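Peptidase M16 domain protein (Alicyclobacillus acidocaldarius subsp. acidocaldarius DSM 446, PDB 4XEA) is a putative metallopeptidase of the M16 (insulinase) family, probably cleaving peptide bonds with a bound metal ion. Local coordinates at residues A[30-41]-A[90-101]. Sequence-based numbering, arbitrary orientation.
Sequences QTYAMFATRYGS and TTFDHTAYYFSG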
loop_
_atom_site.group_PDB
_atom_site.type_symbol
_atom_site.label_atom_id
_atom_site.label_comp_id
_atom_site.label_asym_id
_atom_site.label_seq_id
_atom_site.Cartn_x
_atom_site.Cartn_y
_atom_site.Cartn_z
ATOM N N GLN A 30 15.147 -10.017 0.175
ATOM C CA GLN A 30 15.231 -8.654 -0.326
ATOM C C GLN A 30 16.320 -7.845 0.351
ATOM O O GLN A 30 16.502 -7.933 1.565
ATOM C CB GLN A 30 13.901 -7.936 -0.123
ATOM C CG GLN A 30 13.838 -6.542 -0.765
ATOM C CD GLN A 30 12.814 -5.641 -0.103
ATOM O OE1 GLN A 30 12.920 -5.325 1.066
ATOM N NE2 GLN A 30 11.828 -5.232 -0.858
ATOM N N THR A 31 17.042 -7.064 -0.448
ATOM C CA THR A 31 17.883 -5.957 0.042
ATOM C C THR A 31 17.233 -4.669 -0.471
ATOM O O THR A 31 16.768 -4.626 -1.615
ATOM C CB THR A 31 19.347 -6.093 -0.444
ATOM O OG1 THR A 31 19.911 -7.268 0.120
ATOM C CG2 THR A 31 20.250 -4.857 -0.014
ATOM N N TYR A 32 17.137 -3.657 0.402
ATOM C CA TYR A 32 16.541 -2.380 0.064
ATOM C C TYR A 32 17.601 -1.340 0.412
ATOM O O TYR A 32 18.191 -1.358 1.511
ATOM C CB TYR A 32 15.231 -2.192 0.849
ATOM C CG TYR A 32 14.385 -0.945 0.521
ATOM C CD1 TYR A 32 14.783 0.338 0.942
ATOM C CD2 TYR A 32 13.174 -1.046 -0.157
ATOM C CE1 TYR A 32 14.005 1.479 0.657
ATOM C CE2 TYR A 32 12.382 0.104 -0.439
ATOM C CZ TYR A 32 12.813 1.349 -0.020
ATOM O OH TYR A 32 12.073 2.487 -0.296
ATOM N N ALA A 33 17.903 -0.479 -0.551
ATOM C CA ALA A 33 19.018 0.459 -0.422
ATOM C C ALA A 33 18.534 1.865 -0.805
ATOM O O ALA A 33 17.826 2.018 -1.802
ATOM C CB ALA A 33 20.138 0.008 -1.359
HETATM N N MSE A 34 18.960 2.893 -0.061
HETATM C CA MSE A 34 18.570 4.258 -0.389
HETATM C C MSE A 34 19.774 5.199 -0.224
HETATM O O MSE A 34 20.476 5.130 0.798
HETATM C CB MSE A 34 17.410 4.708 0.511
HETATM C CG MSE A 34 16.977 6.209 0.348
HETATM SE SE MSE A 34 15.359 6.728 1.331
HETATM C CE MSE A 34 13.970 5.828 0.284
ATOM N N PHE A 35 20.009 6.013 -1.262
ATOM C CA PHE A 35 21.042 7.040 -1.296
ATOM C C PHE A 35 20.302 8.393 -1.392
ATOM O O PHE A 35 19.607 8.633 -2.376
ATOM C CB PHE A 35 21.919 6.786 -2.546
ATOM C CG PHE A 35 23.211 7.578 -2.615
ATOM C CD1 PHE A 35 23.828 8.105 -1.495
ATOM C CD2 PHE A 35 23.859 7.695 -3.838
ATOM C CE1 PHE A 35 25.038 8.813 -1.603
ATOM C CE2 PHE A 35 25.081 8.383 -3.952
ATOM C CZ PHE A 35 25.651 8.947 -2.831
ATOM N N ALA A 36 20.395 9.235 -0.362
ATOM C CA ALA A 36 19.615 10.478 -0.301
ATOM C C ALA A 36 20.443 11.672 -0.011
ATOM O O ALA A 36 21.496 11.556 0.645
ATOM C CB ALA A 36 18.504 10.369 0.728
ATOM N N THR A 37 19.943 12.827 -0.466
ATOM C CA THR A 37 20.625 14.110 -0.250
ATOM C C THR A 37 19.766 15.039 0.593
ATOM O O THR A 37 18.544 15.074 0.443
ATOM C CB THR A 37 21.000 14.807 -1.576
ATOM O OG1 THR A 37 21.555 16.100 -1.317
ATOM C CG2 THR A 37 19.772 14.942 -2.443
ATOM N N ARG A 38 20.428 15.766 1.502
ATOM C CA ARG A 38 19.798 16.846 2.285
ATOM C C ARG A 38 19.581 18.104 1.409
ATOM O O ARG A 38 20.233 19.158 1.592
ATOM C CB ARG A 38 20.665 17.180 3.487
ATOM C CG ARG A 38 20.002 18.032 4.530
ATOM C CD ARG A 38 20.938 18.363 5.699
ATOM N NE ARG A 38 21.421 17.218 6.505
ATOM C CZ ARG A 38 22.594 16.589 6.366
ATOM N NH1 ARG A 38 23.438 16.899 5.383
ATOM N NH2 ARG A 38 22.910 15.604 7.215
ATOM N N TYR A 39 18.629 17.969 0.509
ATOM C CA TYR A 39 18.258 18.978 -0.476
ATOM C C TYR A 39 16.875 18.620 -0.986
ATOM O O TYR A 39 16.644 17.494 -1.470
ATOM C CB TYR A 39 19.239 18.969 -1.626
ATOM C CG TYR A 39 18.919 19.968 -2.729
ATOM C CD1 TYR A 39 18.654 21.298 -2.437
ATOM C CD2 TYR A 39 18.905 19.583 -4.057
ATOM C CE1 TYR A 39 18.377 22.223 -3.424
ATOM C CE2 TYR A 39 18.639 20.508 -5.073
ATOM C CZ TYR A 39 18.402 21.824 -4.746
ATOM O OH TYR A 39 18.164 22.741 -5.728
ATOM N N GLY A 40 15.925 19.542 -0.889
ATOM C CA GLY A 40 14.594 19.283 -1.438
ATOM C C GLY A 40 13.950 20.519 -1.984
ATOM O O GLY A 40 14.628 21.522 -2.192
ATOM N N SER A 41 12.627 20.459 -2.154
ATOM C CA SER A 41 11.882 21.526 -2.831
ATOM C C SER A 41 11.949 22.858 -2.108
ATOM O O SER A 41 11.839 23.913 -2.769
ATOM C CB SER A 41 10.404 21.144 -3.075
ATOM O OG SER A 41 9.670 20.963 -1.858
ATOM N N THR A 90 11.329 13.213 -4.760
ATOM C CA THR A 90 11.723 14.476 -4.136
ATOM C C THR A 90 10.645 14.865 -3.148
ATOM O O THR A 90 9.426 14.744 -3.446
ATOM C CB THR A 90 11.793 15.560 -5.188
ATOM O OG1 THR A 90 12.611 15.097 -6.267
ATOM C CG2 THR A 90 12.362 16.852 -4.611
ATOM N N THR A 91 11.070 15.280 -1.962
ATOM C CA THR A 91 10.133 15.830 -0.972
ATOM C C THR A 91 10.621 17.215 -0.526
ATOM O O THR A 91 11.473 17.834 -1.188
ATOM C CB THR A 91 9.781 14.871 0.201
ATOM O OG1 THR A 91 8.706 15.469 0.964
ATOM C CG2 THR A 91 10.958 14.606 1.142
ATOM N N PHE A 92 10.045 17.736 0.553
ATOM C CA PHE A 92 10.306 19.122 0.939
ATOM C C PHE A 92 11.764 19.375 1.209
ATOM O O PHE A 92 12.298 20.447 0.865
ATOM C CB PHE A 92 9.469 19.484 2.174
ATOM C CG PHE A 92 8.008 19.380 1.939
ATOM C CD1 PHE A 92 7.402 20.148 0.934
ATOM C CD2 PHE A 92 7.232 18.522 2.674
ATOM C CE1 PHE A 92 6.043 20.060 0.684
ATOM C CE2 PHE A 92 5.842 18.467 2.438
ATOM C CZ PHE A 92 5.276 19.227 1.429
ATOM N N ASP A 93 12.404 18.434 1.894
ATOM C CA ASP A 93 13.733 18.655 2.433
ATOM C C ASP A 93 14.760 17.571 2.114
ATOM O O ASP A 93 15.898 17.599 2.645
ATOM C CB ASP A 93 13.675 18.901 3.961
ATOM C CG ASP A 93 13.053 17.740 4.744
ATOM O OD1 ASP A 93 12.693 16.705 4.141
ATOM O OD2 ASP A 93 12.891 17.878 5.972
ATOM N N HIS A 94 14.380 16.606 1.283
ATOM C CA HIS A 94 15.372 15.665 0.757
ATOM C C HIS A 94 14.905 15.090 -0.576
ATOM O O HIS A 94 13.715 15.194 -0.956
ATOM C CB HIS A 94 15.724 14.558 1.793
ATOM C CG HIS A 94 14.630 13.554 2.037
ATOM N ND1 HIS A 94 13.675 13.707 3.028
ATOM C CD2 HIS A 94 14.349 12.376 1.425
ATOM C CE1 HIS A 94 12.854 12.660 3.007
ATOM N NE2 HIS A 94 13.258 11.829 2.059
ATOM N N THR A 95 15.883 14.564 -1.320
ATOM C CA THR A 95 15.668 13.796 -2.532
ATOM C C THR A 95 16.322 12.434 -2.318
ATOM O O THR A 95 17.465 12.344 -1.812
ATOM C CB THR A 95 16.321 14.472 -3.781
ATOM O OG1 THR A 95 16.013 15.873 -3.823
ATOM C CG2 THR A 95 15.835 13.819 -5.070
ATOM N N ALA A 96 15.583 11.383 -2.676
ATOM C CA ALA A 96 15.991 9.997 -2.431
ATOM C C ALA A 96 15.967 9.142 -3.703
ATOM O O ALA A 96 15.031 9.247 -4.518
ATOM C CB ALA A 96 15.090 9.353 -1.383
ATOM N N TYR A 97 17.008 8.297 -3.818
ATOM C CA TYR A 97 17.196 7.290 -4.864
ATOM C C TYR A 97 17.323 5.913 -4.205
ATOM O O TYR A 97 18.097 5.731 -3.246
ATOM C CB TYR A 97 18.445 7.627 -5.701
ATOM C CG TYR A 97 18.392 9.046 -6.261
ATOM C CD1 TYR A 97 17.821 9.288 -7.504
ATOM C CD2 TYR A 97 18.815 10.149 -5.504
ATOM C CE1 TYR A 97 17.697 10.549 -8.008
ATOM C CE2 TYR A 97 18.709 11.457 -6.018
ATOM C CZ TYR A 97 18.141 11.644 -7.266
ATOM O OH TYR A 97 18.016 12.903 -7.802
ATOM N N TYR A 98 16.549 4.924 -4.681
ATOM C CA TYR A 98 16.507 3.657 -3.955
ATOM C C TYR A 98 16.225 2.482 -4.862
ATOM O O TYR A 98 15.605 2.659 -5.910
ATOM C CB TYR A 98 15.473 3.743 -2.844
ATOM C CG TYR A 98 14.043 4.023 -3.296
ATOM C CD1 TYR A 98 13.146 2.987 -3.469
ATOM C CD2 TYR A 98 13.594 5.332 -3.529
ATOM C CE1 TYR A 98 11.826 3.222 -3.879
ATOM C CE2 TYR A 98 12.264 5.584 -3.919
ATOM C CZ TYR A 98 11.399 4.525 -4.085
ATOM O OH TYR A 98 10.117 4.745 -4.510
ATOM N N PHE A 99 16.737 1.302 -4.484
ATOM C CA PHE A 99 16.415 0.088 -5.172
ATOM C C PHE A 99 16.003 -0.964 -4.175
ATOM O O PHE A 99 16.287 -0.883 -2.980
ATOM C CB PHE A 99 17.598 -0.410 -6.067
ATOM C CG PHE A 99 18.774 -0.993 -5.312
ATOM C CD1 PHE A 99 18.736 -2.286 -4.817
ATOM C CD2 PHE A 99 19.949 -0.255 -5.155
ATOM C CE1 PHE A 99 19.826 -2.829 -4.141
ATOM C CE2 PHE A 99 21.048 -0.794 -4.482
ATOM C CZ PHE A 99 20.986 -2.075 -3.971
ATOM N N SER A 100 15.323 -1.971 -4.679
ATOM C CA SER A 100 15.194 -3.217 -3.965
ATOM C C SER A 100 15.464 -4.389 -4.923
ATOM O O SER A 100 15.171 -4.316 -6.113
ATOM C CB SER A 100 13.832 -3.306 -3.337
ATOM O OG SER A 100 12.879 -3.498 -4.337
ATOM N N GLY A 101 16.068 -5.446 -4.392
ATOM C CA GLY A 101 16.429 -6.616 -5.197
ATOM C C GLY A 101 16.796 -7.829 -4.375
ATOM O O GLY A 101 16.729 -7.801 -3.146
#
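Strands 31-37 and 95-101 run antiparallel, their axes approaching to 4.6 Å with N-to-C directions 165° apart, joined by paired N-H...O=C bonds at Thr31-Gly101, Ala33-Phe99, Phe35-Tyr97 and Thr37-Thr95. On the face bearing Ala33, the methyl makes a CH-pi contact with Phe99: CB of Ala33 lies 3.6 Å from the ring centroid, offset toward the rim. Phe99 reaches it because CG stands between the backbone N and the carbonyl carbon (chi1 73°), which swings the ring over the neighbouring strand. Tyr97 instead offers its ring edge, CD2 lying 3.6 Å from the Phe35 O in the ring plane. The two strands are neighbours in the mixed sheet of the alpha+beta fold of the M16 family, with strand 194-200 beyond 31-37 and strand 84-90 beyond 95-101. Across the other face, helix 367-379 packs on Tyr32, Met34 and Ala36. Here the Tyr32 and Tyr98 rings are nearly parallel (17°) but slid apart, with little overlap; OH of Tyr32 comes 3.4 Å from CD1 of Tyr98. Met34, a selenomethionine whose chain bends at its last torsion, sets its CE 3.9 Å from Tyr98 CD2 and its SE 3.8 Å from Ala96 CB. An alanine in place of Tyr98 would remove the ring that meets both the Tyr32 hydroxyl and the Met34 CE, and would probably leave them without that shared partner. At the start of strand 95-101, Thr95 OG1 donates to Tyr39 O at 2.9 Å, tilted from the carbonyl plane, and in the loops beyond, Ser41 N bonds Thr91 O. Thr90, at the end of strand 84-90, hydrogen-bonds Glu64, its side chain about 7 Å from the nickel ion held by His61, His65 and Glu136.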